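Local coordinates for putative fructose-bisphosphate aldolase (Coccidioides immitis, PDB 3PM6), which belongs to the class II fructose-bisphosphate aldolase family and, with its zinc-bearing TIM barrel, is presumably an enzyme of that kind, at residues F27-C33 with V245-N251; A46-S52 with V286-D291; A15-L19 with I185-A189; A253-Y258 with A281-V286; P190-N194 with Q205-L211. One frame throughout, in Å; residues are numbered along the deposited sequence.

How the contacts relate
Contact 1 is the core of the set: wholly buried, it joins the first and last barrel strands by backbone hydrogen bonds. Contact 3 is also buried, but there a helix meets the barrel interior through packing round a tryptophan and one bridging water. Contacts 2 and 4 lie farther out and share helix 271-292 and its Val286; contact 2 adds charged bonds at its outer edge, whereas contact 4 is mainly apolar. Both rest on Ile32 of contact 1, and contact 2 also on Pro30. Contact 5, with its centre about 26 Å from those of contacts 2 and 4, folds a loop onto the start of helix 208-218.

Contact 1: F27-C33 with V245-N251; sequences FAIPAIC and VAKVNVN
Ala31 sits where the strands are drawn tightly together: its N donates to Val248 O at 2.7 Å, and its O accepts from Val250 N. Its methyl suits the narrow place between the chain of Lys247 and the amide of Asn249, since CB lies 3.8 Å from Lys247 CE and 3.3 Å from Asn249 OD1. Lys247 leaves the strand with CG anti to the backbone N (chi1 178°), runs straight and bends at its last torsion, which carries NZ onto a lone pair of Asn249 OD1 at 3.0 Å, in the carbonyl plane. The buried ammonium also has Glu148 as a salt-bridge partner, and the Asn249 side chain lies about 4 Å from the bound zinc ion. Strands 29-33 and 245-250 are the first and last of eight, and their parallel pairing closes the TIM barrel. Ile29 N to Ala246 O, Val248 N to Ile29 O and Cys33 N to Val250 O complete the seam. The opposite face carries Pro30, Ile32, Val248 and Val250, all apolar; Pro30, Ile32 and Val250 pack on helix 271-292, and Ile32 CD1 lies 3.8 Å from Val250 CB, the two side by side. Matters are looser at the start, where Phe27 turns its ring away toward helix 16-24. There the two chains have parted enough to admit a water, 2.6 Å from Phe27 O and 2.8 Å from Val245 O.

Contact 2: A46-S52 with V286-D291; sequences AAEHKRS and VEKIMD
His49 and Glu287 cross at about a right angle, with ring and carboxylate planes turned 38° apart. His49 ND1 donates to Glu287 OE2 over 2.7 Å; the oxygen lies in the plane of the imidazole, but the N-H reaches it from above the carboxylate plane. Gln283 NE2 grips the same oxygen, so two donors hold the carboxylate in place. Lys50 lies over the aliphatic part of Glu287, CG to CG at 3.7 Å, and bends at chi2 and chi3 until it stands across Asp291. Its NZ forms a salt bridge to the syn side of Asp291 OD2 at 2.9 Å, with a weak second bond to OD1, which Thr296 OG1 also holds. Long charged residues suit this partly exposed rim, while the deeper side is filled by apolar ones, small alanines against Met290 and Val286. Met290 stretches out so that CE reaches Ala47 CA at 3.4 Å, and Ala46 CB presses tightly on Val286 CG1, also at 3.4 Å. A Schellman motif at Arg51 ends helix 37-49 and turns Ser52 toward Met290. The contact thus sets the end of helix 37-49 beside helix 271-292, with Pro30 of strand 29-33 and Ala54 of strand 54-58 lying beneath Met290.

Contact 3: A15-L19 with I185-A189; sequences ALPLL and INWLA
Leu16 O has three partners: Thr20 OG1 bonds to it, Leu19 N reaches it weakly, and a water donates to it at 2.8 Å. That water accepts in turn from Trp187 NE1 at 3.0 Å and lies in the plane of the indole, at its edge, so the one polar atom of a buried side chain is satisfied through a bridge to the helix. The rest of the contact is wrapped round the same rings. Leu19 covers a face. Its CD2 stands 3.4 Å from the centroid of the five-membered ring of Trp187, only 7° off the normal, a CH-pi contact, while CD1 lies against the six-membered ring, 3.7 Å from Trp187 CZ2. A branched leucine suits this broad surface because each methyl can take one ring. Ala15 meets the far edge instead: its CB is 3.6 Å from Trp187 CH2, close to the ring plane, where the small methyl lets the chain come near. Trp187 is placed for all this by its first torsion, with CG anti to the carbonyl carbon (chi1 -45°), which sends the indole toward the helix. Leu16 CD2 abuts the amide of Asn186, 3.6 Å from CG, the two side chains crossing at about a right angle; Asn186 OD1 is held by Thr147 N. Helix 16-24 thereby packs against the interior of the barrel near the beginnings of its strands, where Trp187 of strand 187-188 also touches Met55 of strand 54-58, Ser116 of strand 116-119 and Lys247 of strand 245-250.

Contact 4: A253-Y258 with A281-V286; sequences AVNNEY and AMQAAV
Ala253 opens the contact with its backbone, its O lying 3.5 Å from Ala285 CB. Val254 follows and divides its branches: CG1 rests on Met282 CB, and CG2 reaches Val286 CG2 at 3.7 Å, so a beta-branched residue fills both directions at once. Asn255 starts away from the other helix, yet its OD1 comes within 3.7 Å of Met282 SD; its ND2 is committed to Asn251 OD1 and Cys33 O at the ends of the two barrel strands. One turn after Val254, Glu257 lays CB and CG over Ala281 and Ala285. Its bend at chi2 (-57°) lifts the carboxylate toward a water, which donates to Glu257 OE1 at 2.5 Å and to Ala281 O at 2.7 Å. Tyr258 lies side by side with Met282, whose CE meets the ring edge 3.7 Å from CD2. Met282 is thus a knob in the hole formed by Val254, Asn255, Glu257 and Tyr258, a flexible thioether that can follow an irregular hollow by turning at chi3. Helices 252-265 and 271-292 run antiparallel here at 161°, and Tyr258 and Asn255 also pack on Met262 and Ile271 of the second subunit. Small alanines at two of the meeting points let the segment axes come to 8.0 Å. Mostly apolar fit carries the pairing, and a single water links Glu257 OE1 with Ala281 O at the edge.

Contact 5: P190-N194 with Q205-L211; sequences PAFGN and QLDYERL
Phe192 is the bump of this contact, and Leu206 and Leu211 shape the hollow round it. Leu211 CD1 sits over the centre of one face of the Phe192 ring, 4.2 Å from the centroid and 6° off the normal, in a CH-pi contact, and also touches Pro190 CG at 4.0 Å. The other methyl, CD2, touches the rim at CE2, where Leu206 CB comes obliquely to 3.8 Å. A chi1 of 66° turns the ring in toward helix 208-218. Gly193 suits the next place: at phi 115° a CB would jam against the carbonyl O of Phe192, and separately it would run into Gln205 O. Leu206 CD2 fills the dip beside it, 3.6 Å from Asn194 N, while Arg210 lays CD on Phe192 CB. Segment 190-194 is the loop that follows barrel strand 187-188 and leads on to helix 208-218; the Asn194 side chain lies about 7 Å from the zinc ion. Asn194 OD1 takes the N-H of Phe192 at 3.0 Å, and its ND2 bonds to the carbonyl of the zinc ligand His227. Asp207 N donates to Phe192 O at 2.9 Å, and Asp207 OD1 caps the helix through Arg210 N. Packing and the Asn194 side-chain bond together hold the loop, and one backbone bond beside the N-cap ties it to the helix start.

Contact 1: F27-C33 with V245-N251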
# COMPACT_ATOMS: atom_id res chain seq x y z
N PHE A 27 6.07 -1.45 -29.69
CA PHE A 27 5.15 -1.97 -28.67
C PHE A 27 4.67 -0.82 -27.81
O PHE A 27 5.04 0.34 -28.08
CB PHE A 27 5.78 -3.11 -27.88
CG PHE A 27 6.95 -2.70 -27.02
CD1 PHE A 27 8.21 -2.49 -27.59
CD2 PHE A 27 6.78 -2.54 -25.64
CE1 PHE A 27 9.28 -2.10 -26.79
CE2 PHE A 27 7.84 -2.16 -24.83
CZ PHE A 27 9.09 -1.93 -25.40
N ALA A 28 3.83 -1.11 -26.82
CA ALA A 28 3.40 -0.10 -25.85
C ALA A 28 3.68 -0.55 -24.42
O ALA A 28 3.71 -1.76 -24.13
CB ALA A 28 1.94 0.26 -26.04
N ILE A 29 3.91 0.43 -23.55
CA ILE A 29 4.13 0.24 -22.13
C ILE A 29 2.75 0.00 -21.50
O ILE A 29 1.81 0.74 -21.79
CB ILE A 29 4.76 1.54 -21.53
CG1 ILE A 29 6.10 1.87 -22.22
CG2 ILE A 29 4.90 1.47 -19.98
CD1 ILE A 29 7.17 0.72 -22.20
N PRO A 30 2.62 -1.06 -20.69
CA PRO A 30 1.35 -1.25 -19.99
C PRO A 30 1.28 -0.29 -18.81
O PRO A 30 2.16 -0.32 -17.99
CB PRO A 30 1.42 -2.71 -19.49
CG PRO A 30 2.92 -3.03 -19.40
CD PRO A 30 3.62 -2.12 -20.40
N ALA A 31 0.27 0.56 -18.76
CA ALA A 31 0.13 1.59 -17.71
C ALA A 31 -1.11 1.28 -16.89
O ALA A 31 -2.24 1.61 -17.28
CB ALA A 31 0.03 2.98 -18.35
N ILE A 32 -0.93 0.60 -15.78
CA ILE A 32 -2.04 -0.04 -15.07
C ILE A 32 -2.43 0.78 -13.88
O ILE A 32 -1.61 1.00 -12.98
CB ILE A 32 -1.59 -1.47 -14.55
CG1 ILE A 32 -0.87 -2.25 -15.66
CG2 ILE A 32 -2.76 -2.22 -13.92
CD1 ILE A 32 -1.72 -2.50 -16.89
N CYS A 33 -3.67 1.26 -13.89
CA CYS A 33 -4.25 1.94 -12.76
C CYS A 33 -4.48 1.00 -11.63
O CYS A 33 -5.08 -0.08 -11.79
CB CYS A 33 -5.60 2.57 -13.13
SG CYS A 33 -5.42 3.71 -14.47
N VAL A 245 0.84 4.68 -30.83
CA VAL A 245 0.56 4.49 -29.40
C VAL A 245 1.70 3.79 -28.69
O VAL A 245 2.05 2.65 -29.04
CB VAL A 245 -0.76 3.73 -29.19
CG1 VAL A 245 -0.91 3.26 -27.74
CG2 VAL A 245 -1.93 4.65 -29.60
N ALA A 246 2.30 4.47 -27.70
CA ALA A 246 3.45 3.92 -26.99
C ALA A 246 3.16 3.64 -25.53
O ALA A 246 4.00 3.09 -24.84
CB ALA A 246 4.67 4.87 -27.10
N LYS A 247 1.98 4.04 -25.07
CA LYS A 247 1.57 3.83 -23.69
C LYS A 247 0.10 3.47 -23.73
O LYS A 247 -0.72 4.22 -24.32
CB LYS A 247 1.80 5.10 -22.86
CG LYS A 247 1.35 5.04 -21.37
CD LYS A 247 1.77 6.33 -20.66
CE LYS A 247 1.21 6.49 -19.26
NZ LYS A 247 -0.13 7.17 -19.25
N VAL A 248 -0.23 2.33 -23.12
CA VAL A 248 -1.62 1.86 -23.02
C VAL A 248 -2.07 1.82 -21.55
O VAL A 248 -1.53 1.05 -20.73
CB VAL A 248 -1.76 0.45 -23.65
CG1 VAL A 248 -3.12 -0.17 -23.33
CG2 VAL A 248 -1.49 0.51 -25.16
N ASN A 249 -3.09 2.63 -21.24
CA ASN A 249 -3.70 2.71 -19.93
C ASN A 249 -4.80 1.68 -19.76
O ASN A 249 -5.69 1.55 -20.62
CB ASN A 249 -4.34 4.10 -19.69
CG ASN A 249 -3.30 5.21 -19.53
OD1 ASN A 249 -2.11 5.00 -19.79
ND2 ASN A 249 -3.73 6.38 -19.08
N VAL A 250 -4.81 1.08 -18.58
CA VAL A 250 -5.74 0.03 -18.25
C VAL A 250 -6.25 0.27 -16.85
O VAL A 250 -5.51 0.69 -15.98
CB VAL A 250 -5.03 -1.33 -18.27
CG1 VAL A 250 -6.00 -2.44 -17.97
CG2 VAL A 250 -4.39 -1.56 -19.63
N ASN A 251 -7.52 -0.02 -16.63
CA ASN A 251 -8.07 0.06 -15.28
C ASN A 251 -8.96 -1.16 -14.93
O ASN A 251 -8.48 -2.13 -14.31
CB ASN A 251 -8.82 1.40 -15.08
CG ASN A 251 -9.36 1.54 -13.67
OD1 ASN A 251 -9.11 0.67 -12.85
ND2 ASN A 251 -10.11 2.62 -13.39
O HOH W 1 4.71 2.18 -29.93

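Contact 2: A46-S52 with V286-D291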
# COMPACT_ATOMS: atom_id res chain seq x y z
N ALA A 46 3.79 -9.33 -12.31
CA ALA A 46 3.48 -9.55 -13.71
C ALA A 46 4.62 -9.07 -14.57
O ALA A 46 5.09 -9.80 -15.42
CB ALA A 46 2.17 -8.84 -14.11
N ALA A 47 5.10 -7.86 -14.31
CA ALA A 47 6.19 -7.26 -15.06
C ALA A 47 7.50 -8.06 -14.93
O ALA A 47 8.24 -8.22 -15.91
CB ALA A 47 6.42 -5.80 -14.61
N GLU A 48 7.80 -8.54 -13.73
CA GLU A 48 9.04 -9.32 -13.59
C GLU A 48 8.86 -10.68 -14.22
O GLU A 48 9.75 -11.15 -14.93
CB GLU A 48 9.48 -9.40 -12.15
CG GLU A 48 10.08 -8.05 -11.64
CD GLU A 48 10.41 -8.07 -10.15
OE1 GLU A 48 9.95 -9.00 -9.44
OE2 GLU A 48 11.11 -7.15 -9.68
N HIS A 49 7.69 -11.31 -14.01
CA HIS A 49 7.43 -12.62 -14.61
C HIS A 49 7.58 -12.56 -16.14
O HIS A 49 8.27 -13.40 -16.73
CB HIS A 49 6.07 -13.18 -14.18
CG HIS A 49 5.82 -14.58 -14.65
ND1 HIS A 49 4.58 -15.03 -15.06
CD2 HIS A 49 6.66 -15.64 -14.79
CE1 HIS A 49 4.67 -16.29 -15.45
NE2 HIS A 49 5.91 -16.69 -15.28
N LYS A 50 6.98 -11.55 -16.78
CA LYS A 50 6.93 -11.45 -18.24
C LYS A 50 8.12 -10.70 -18.82
O LYS A 50 8.20 -10.47 -20.05
CB LYS A 50 5.63 -10.76 -18.68
CG LYS A 50 4.36 -11.47 -18.23
CD LYS A 50 4.24 -12.83 -18.92
CE LYS A 50 3.60 -12.68 -20.26
NZ LYS A 50 2.90 -13.92 -20.63
N ARG A 51 9.03 -10.26 -17.96
CA ARG A 51 10.18 -9.46 -18.40
C ARG A 51 9.68 -8.27 -19.22
O ARG A 51 10.09 -8.06 -20.36
CB ARG A 51 11.16 -10.33 -19.21
N SER A 52 8.78 -7.50 -18.63
CA SER A 52 8.15 -6.35 -19.33
C SER A 52 8.34 -5.13 -18.45
O SER A 52 8.20 -5.22 -17.23
CB SER A 52 6.64 -6.58 -19.53
OG SER A 52 5.98 -5.38 -19.94
N VAL A 286 -3.01 -8.45 -15.82
CA VAL A 286 -1.89 -7.61 -16.28
C VAL A 286 -1.07 -8.35 -17.32
O VAL A 286 -0.81 -7.80 -18.40
CB VAL A 286 -1.00 -7.11 -15.09
CG1 VAL A 286 0.24 -6.38 -15.56
CG2 VAL A 286 -1.79 -6.18 -14.23
N GLU A 287 -0.69 -9.60 -17.03
CA GLU A 287 0.07 -10.43 -17.98
C GLU A 287 -0.57 -10.52 -19.35
O GLU A 287 0.13 -10.49 -20.34
CB GLU A 287 0.38 -11.83 -17.42
CG GLU A 287 1.31 -11.76 -16.17
CD GLU A 287 1.80 -13.13 -15.66
OE1 GLU A 287 1.35 -14.15 -16.20
OE2 GLU A 287 2.66 -13.15 -14.73
N LYS A 288 -1.89 -10.62 -19.42
CA LYS A 288 -2.57 -10.70 -20.73
C LYS A 288 -2.42 -9.41 -21.51
O LYS A 288 -2.20 -9.44 -22.73
CB LYS A 288 -4.06 -11.10 -20.62
N ILE A 289 -2.53 -8.27 -20.82
CA ILE A 289 -2.31 -6.98 -21.46
C ILE A 289 -0.91 -6.96 -22.04
O ILE A 289 -0.73 -6.62 -23.21
CB ILE A 289 -2.46 -5.76 -20.46
CG1 ILE A 289 -3.91 -5.64 -19.91
CG2 ILE A 289 -1.90 -4.45 -21.10
CD1 ILE A 289 -4.97 -5.35 -21.00
N MET A 290 0.08 -7.35 -21.24
CA MET A 290 1.48 -7.31 -21.68
C MET A 290 1.71 -8.09 -22.99
O MET A 290 2.38 -7.62 -23.92
CB MET A 290 2.38 -7.84 -20.55
CG MET A 290 2.55 -6.86 -19.38
SD MET A 290 3.29 -7.54 -17.88
CE MET A 290 3.63 -5.97 -16.97
N ASP A 291 1.13 -9.29 -23.07
CA ASP A 291 1.18 -10.09 -24.29
C ASP A 291 0.49 -9.37 -25.46
O ASP A 291 1.06 -9.23 -26.54
CB ASP A 291 0.53 -11.46 -24.04
CG ASP A 291 1.41 -12.37 -23.20
OD1 ASP A 291 2.64 -12.13 -23.17
OD2 ASP A 291 0.89 -13.33 -22.59

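Contact 3: A15-L19 with I185-A189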
# COMPACT_ATOMS: atom_id res chain seq x y z
N ALA A 15 10.76 7.98 -16.57
CA ALA A 15 9.59 7.57 -17.38
C ALA A 15 9.83 7.75 -18.88
O ALA A 15 9.45 6.91 -19.69
CB ALA A 15 8.34 8.34 -16.94
N LEU A 16 10.49 8.85 -19.27
CA LEU A 16 10.71 9.16 -20.70
C LEU A 16 11.31 8.03 -21.54
O LEU A 16 10.78 7.72 -22.63
CB LEU A 16 11.54 10.45 -20.86
CG LEU A 16 10.94 11.76 -20.33
CD1 LEU A 16 11.82 12.91 -20.74
CD2 LEU A 16 9.50 11.97 -20.84
N PRO A 17 12.42 7.41 -21.09
CA PRO A 17 13.01 6.38 -21.96
C PRO A 17 12.03 5.26 -22.32
O PRO A 17 12.08 4.74 -23.44
CB PRO A 17 14.17 5.83 -21.13
CG PRO A 17 14.51 6.88 -20.18
CD PRO A 17 13.24 7.64 -19.88
N LEU A 18 11.15 4.89 -21.40
CA LEU A 18 10.21 3.79 -21.65
C LEU A 18 9.37 3.98 -22.90
O LEU A 18 9.25 3.04 -23.69
CB LEU A 18 9.28 3.53 -20.45
CG LEU A 18 9.75 2.69 -19.27
CD1 LEU A 18 11.04 3.23 -18.62
CD2 LEU A 18 8.65 2.56 -18.20
N LEU A 19 8.79 5.17 -23.09
CA LEU A 19 7.95 5.43 -24.27
C LEU A 19 8.76 5.58 -25.56
O LEU A 19 8.36 5.10 -26.61
CB LEU A 19 7.03 6.65 -24.08
CG LEU A 19 5.64 6.38 -23.52
CD1 LEU A 19 5.69 6.16 -22.02
CD2 LEU A 19 4.74 7.55 -23.82
N ILE A 185 4.69 19.54 -23.14
CA ILE A 185 4.30 18.19 -22.66
C ILE A 185 5.18 17.15 -23.29
O ILE A 185 5.73 17.40 -24.33
CB ILE A 185 2.88 17.83 -23.09
CG1 ILE A 185 2.84 17.85 -24.60
CG2 ILE A 185 1.90 18.72 -22.42
CD1 ILE A 185 1.48 17.90 -25.17
N ASN A 186 5.29 15.97 -22.68
CA ASN A 186 6.06 14.88 -23.30
C ASN A 186 5.17 13.92 -24.05
O ASN A 186 5.55 13.44 -25.11
CB ASN A 186 6.84 14.13 -22.24
CG ASN A 186 7.76 15.04 -21.45
OD1 ASN A 186 7.49 15.38 -20.28
ND2 ASN A 186 8.86 15.47 -22.09
N TRP A 187 3.98 13.64 -23.50
CA TRP A 187 3.03 12.68 -24.09
C TRP A 187 1.65 13.29 -24.29
O TRP A 187 1.28 14.20 -23.58
CB TRP A 187 2.90 11.45 -23.18
CG TRP A 187 4.22 10.92 -22.67
CD1 TRP A 187 5.41 10.88 -23.35
CD2 TRP A 187 4.47 10.31 -21.40
NE1 TRP A 187 6.40 10.32 -22.55
CE2 TRP A 187 5.84 9.96 -21.35
CE3 TRP A 187 3.67 10.03 -20.29
CZ2 TRP A 187 6.41 9.34 -20.26
CZ3 TRP A 187 4.24 9.42 -19.19
CH2 TRP A 187 5.60 9.08 -19.18
N LEU A 188 0.91 12.80 -25.28
CA LEU A 188 -0.43 13.27 -25.62
C LEU A 188 -1.41 12.11 -25.57
O LEU A 188 -1.09 11.03 -26.03
CB LEU A 188 -0.45 13.86 -27.05
CG LEU A 188 -0.01 15.31 -27.30
CD1 LEU A 188 -0.24 15.70 -28.74
CD2 LEU A 188 -0.78 16.28 -26.39
N ALA A 189 -2.59 12.36 -24.99
CA ALA A 189 -3.68 11.39 -24.90
C ALA A 189 -4.75 11.83 -25.87
O ALA A 189 -5.54 12.72 -25.55
CB ALA A 189 -4.25 11.37 -23.48
O HOH W 2 9.09 9.74 -23.69

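Contact 4: A253-Y258 with A281-V286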
# COMPACT_ATOMS: atom_id res chain seq x y z
N ALA A 253 -10.08 -3.65 -16.57
CA ALA A 253 -9.61 -4.95 -17.05
C ALA A 253 -8.88 -5.66 -15.92
O ALA A 253 -8.95 -6.91 -15.78
CB ALA A 253 -8.68 -4.78 -18.29
N VAL A 254 -8.19 -4.87 -15.10
CA VAL A 254 -7.39 -5.40 -14.01
C VAL A 254 -8.17 -5.39 -12.71
O VAL A 254 -8.33 -6.44 -12.09
CB VAL A 254 -6.01 -4.68 -13.89
CG1 VAL A 254 -5.27 -5.10 -12.59
CG2 VAL A 254 -5.16 -4.99 -15.15
N ASN A 255 -8.70 -4.23 -12.32
CA ASN A 255 -9.38 -4.10 -11.03
C ASN A 255 -10.71 -4.76 -10.88
O ASN A 255 -11.18 -4.91 -9.76
CB ASN A 255 -9.45 -2.65 -10.60
CG ASN A 255 -8.10 -2.09 -10.39
OD1 ASN A 255 -7.38 -2.56 -9.51
ND2 ASN A 255 -7.68 -1.17 -11.25
N ASN A 256 -11.35 -5.16 -11.99
CA ASN A 256 -12.55 -5.96 -11.88
C ASN A 256 -12.23 -7.33 -11.27
O ASN A 256 -13.08 -7.90 -10.63
CB ASN A 256 -13.25 -6.14 -13.23
CG ASN A 256 -14.13 -4.93 -13.60
OD1 ASN A 256 -14.39 -4.03 -12.78
ND2 ASN A 256 -14.59 -4.90 -14.86
N GLU A 257 -11.01 -7.82 -11.48
CA GLU A 257 -10.58 -9.11 -10.89
C GLU A 257 -10.54 -9.04 -9.37
O GLU A 257 -10.87 -10.02 -8.69
CB GLU A 257 -9.20 -9.53 -11.41
CG GLU A 257 -9.16 -9.82 -12.91
CD GLU A 257 -10.15 -10.91 -13.33
OE1 GLU A 257 -9.89 -12.09 -13.10
OE2 GLU A 257 -11.20 -10.59 -13.90
N TYR A 258 -10.17 -7.88 -8.83
CA TYR A 258 -10.18 -7.69 -7.38
C TYR A 258 -11.60 -7.77 -6.87
O TYR A 258 -11.87 -8.43 -5.87
CB TYR A 258 -9.56 -6.35 -7.03
CG TYR A 258 -9.68 -5.87 -5.60
CD1 TYR A 258 -10.85 -5.25 -5.13
CD2 TYR A 258 -8.59 -5.96 -4.73
CE1 TYR A 258 -10.94 -4.77 -3.81
CE2 TYR A 258 -8.66 -5.48 -3.42
CZ TYR A 258 -9.83 -4.89 -2.96
OH TYR A 258 -9.86 -4.44 -1.65
N ALA A 281 -5.16 -12.94 -9.34
CA ALA A 281 -6.14 -12.65 -10.37
C ALA A 281 -5.81 -11.34 -11.14
O ALA A 281 -5.90 -11.29 -12.40
CB ALA A 281 -7.52 -12.60 -9.77
N MET A 282 -5.40 -10.31 -10.41
CA MET A 282 -5.01 -9.05 -11.04
C MET A 282 -3.72 -9.25 -11.81
O MET A 282 -3.57 -8.69 -12.90
CB MET A 282 -4.84 -7.93 -10.01
CG MET A 282 -6.15 -7.40 -9.42
SD MET A 282 -5.92 -5.85 -8.51
CE MET A 282 -5.61 -6.54 -6.91
N GLN A 283 -2.80 -10.06 -11.28
CA GLN A 283 -1.52 -10.36 -11.97
C GLN A 283 -1.77 -11.01 -13.31
O GLN A 283 -1.12 -10.66 -14.32
CB GLN A 283 -0.60 -11.25 -11.12
CG GLN A 283 0.83 -11.40 -11.71
CD GLN A 283 1.70 -12.39 -10.95
OE1 GLN A 283 1.51 -12.59 -9.75
NE2 GLN A 283 2.65 -13.04 -11.66
N ALA A 284 -2.73 -11.94 -13.35
CA ALA A 284 -3.04 -12.67 -14.58
C ALA A 284 -3.61 -11.69 -15.64
O ALA A 284 -3.21 -11.73 -16.81
CB ALA A 284 -4.01 -13.86 -14.31
N ALA A 285 -4.50 -10.80 -15.21
CA ALA A 285 -5.06 -9.76 -16.10
C ALA A 285 -3.97 -8.83 -16.66
O ALA A 285 -3.97 -8.49 -17.84
CB ALA A 285 -6.18 -8.97 -15.40
N VAL A 286 -3.01 -8.45 -15.82
CA VAL A 286 -1.89 -7.61 -16.28
C VAL A 286 -1.07 -8.35 -17.32
O VAL A 286 -0.81 -7.80 -18.40
CB VAL A 286 -1.00 -7.11 -15.09
CG1 VAL A 286 0.24 -6.38 -15.56
CG2 VAL A 286 -1.79 -6.18 -14.23
O HOH W 3 -7.63 -12.94 -13.59

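Contact 5: P190-N194 with Q205-L211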
# COMPACT_ATOMS: atom_id res chain seq x y z
N PRO A 190 -4.75 11.26 -27.09
CA PRO A 190 -5.72 11.81 -28.03
C PRO A 190 -7.13 11.26 -27.81
O PRO A 190 -7.30 10.13 -27.37
CB PRO A 190 -5.17 11.41 -29.41
CG PRO A 190 -4.23 10.16 -29.15
CD PRO A 190 -3.72 10.39 -27.72
N ALA A 191 -8.12 12.08 -28.12
CA ALA A 191 -9.53 11.67 -28.23
C ALA A 191 -9.82 11.31 -29.69
O ALA A 191 -9.78 12.16 -30.57
CB ALA A 191 -10.45 12.80 -27.75
N PHE A 192 -10.10 10.04 -29.97
CA PHE A 192 -10.30 9.65 -31.36
C PHE A 192 -11.38 8.60 -31.47
O PHE A 192 -11.34 7.79 -32.38
CB PHE A 192 -8.97 9.23 -32.02
CG PHE A 192 -8.37 7.97 -31.45
CD1 PHE A 192 -7.72 7.98 -30.21
CD2 PHE A 192 -8.42 6.76 -32.18
CE1 PHE A 192 -7.16 6.83 -29.68
CE2 PHE A 192 -7.84 5.57 -31.66
CZ PHE A 192 -7.22 5.60 -30.41
N GLY A 193 -12.35 8.63 -30.55
CA GLY A 193 -13.47 7.67 -30.51
C GLY A 193 -13.45 6.79 -29.26
O GLY A 193 -14.46 6.16 -28.90
N ASN A 194 -12.30 6.74 -28.59
CA ASN A 194 -12.21 6.08 -27.30
C ASN A 194 -13.05 6.80 -26.22
O ASN A 194 -13.38 7.99 -26.36
CB ASN A 194 -10.76 5.87 -26.86
CG ASN A 194 -9.94 7.13 -26.92
OD1 ASN A 194 -10.24 8.07 -27.67
ND2 ASN A 194 -8.87 7.16 -26.14
N GLN A 205 -15.67 2.07 -31.45
CA GLN A 205 -15.61 2.62 -32.82
C GLN A 205 -14.52 3.68 -32.91
O GLN A 205 -14.78 4.84 -32.67
CB GLN A 205 -16.97 3.23 -33.25
CG GLN A 205 -18.17 2.26 -33.22
CD GLN A 205 -17.98 0.97 -34.03
OE1 GLN A 205 -17.14 0.88 -34.94
NE2 GLN A 205 -18.78 -0.04 -33.70
N LEU A 206 -13.30 3.28 -33.22
CA LEU A 206 -12.17 4.19 -33.23
C LEU A 206 -11.93 4.75 -34.62
O LEU A 206 -12.17 4.09 -35.65
CB LEU A 206 -10.89 3.52 -32.66
CG LEU A 206 -11.04 2.73 -31.35
CD1 LEU A 206 -9.74 2.07 -30.93
CD2 LEU A 206 -11.63 3.61 -30.21
N ASP A 207 -11.49 6.00 -34.64
CA ASP A 207 -11.18 6.66 -35.90
C ASP A 207 -9.67 6.53 -36.07
O ASP A 207 -8.90 7.40 -35.63
CB ASP A 207 -11.64 8.11 -35.82
CG ASP A 207 -11.52 8.85 -37.15
OD1 ASP A 207 -10.84 8.37 -38.09
OD2 ASP A 207 -12.07 9.97 -37.21
N TYR A 208 -9.26 5.42 -36.67
CA TYR A 208 -7.83 5.11 -36.87
C TYR A 208 -7.18 6.11 -37.80
O TYR A 208 -6.00 6.44 -37.65
CB TYR A 208 -7.65 3.69 -37.39
CG TYR A 208 -8.09 2.63 -36.41
CD1 TYR A 208 -7.31 2.34 -35.29
CD2 TYR A 208 -9.29 1.91 -36.60
CE1 TYR A 208 -7.69 1.36 -34.37
CE2 TYR A 208 -9.67 0.91 -35.70
CZ TYR A 208 -8.86 0.66 -34.57
OH TYR A 208 -9.20 -0.29 -33.64
N GLU A 209 -7.95 6.60 -38.76
CA GLU A 209 -7.47 7.63 -39.69
C GLU A 209 -7.09 8.92 -38.94
O GLU A 209 -6.00 9.45 -39.14
CB GLU A 209 -8.49 7.90 -40.80
CG GLU A 209 -8.47 6.80 -41.88
CD GLU A 209 -9.64 6.92 -42.87
OE1 GLU A 209 -10.32 7.98 -42.87
OE2 GLU A 209 -9.86 5.96 -43.65
N ARG A 210 -7.99 9.38 -38.06
CA ARG A 210 -7.72 10.52 -37.20
C ARG A 210 -6.42 10.27 -36.42
O ARG A 210 -5.52 11.11 -36.40
CB ARG A 210 -8.89 10.73 -36.23
CG ARG A 210 -8.75 11.92 -35.29
CD ARG A 210 -10.00 12.06 -34.41
NE ARG A 210 -11.17 12.46 -35.20
CZ ARG A 210 -11.47 13.72 -35.52
NH1 ARG A 210 -10.68 14.72 -35.11
NH2 ARG A 210 -12.56 13.99 -36.24
N LEU A 211 -6.32 9.09 -35.82
CA LEU A 211 -5.15 8.72 -35.06
C LEU A 211 -3.86 8.83 -35.88
O LEU A 211 -2.93 9.47 -35.43
CB LEU A 211 -5.30 7.30 -34.47
CG LEU A 211 -4.15 6.85 -33.60
CD1 LEU A 211 -3.99 7.86 -32.44
CD2 LEU A 211 -4.36 5.39 -33.10
O HOH W 4 -16.13 4.45 -29.93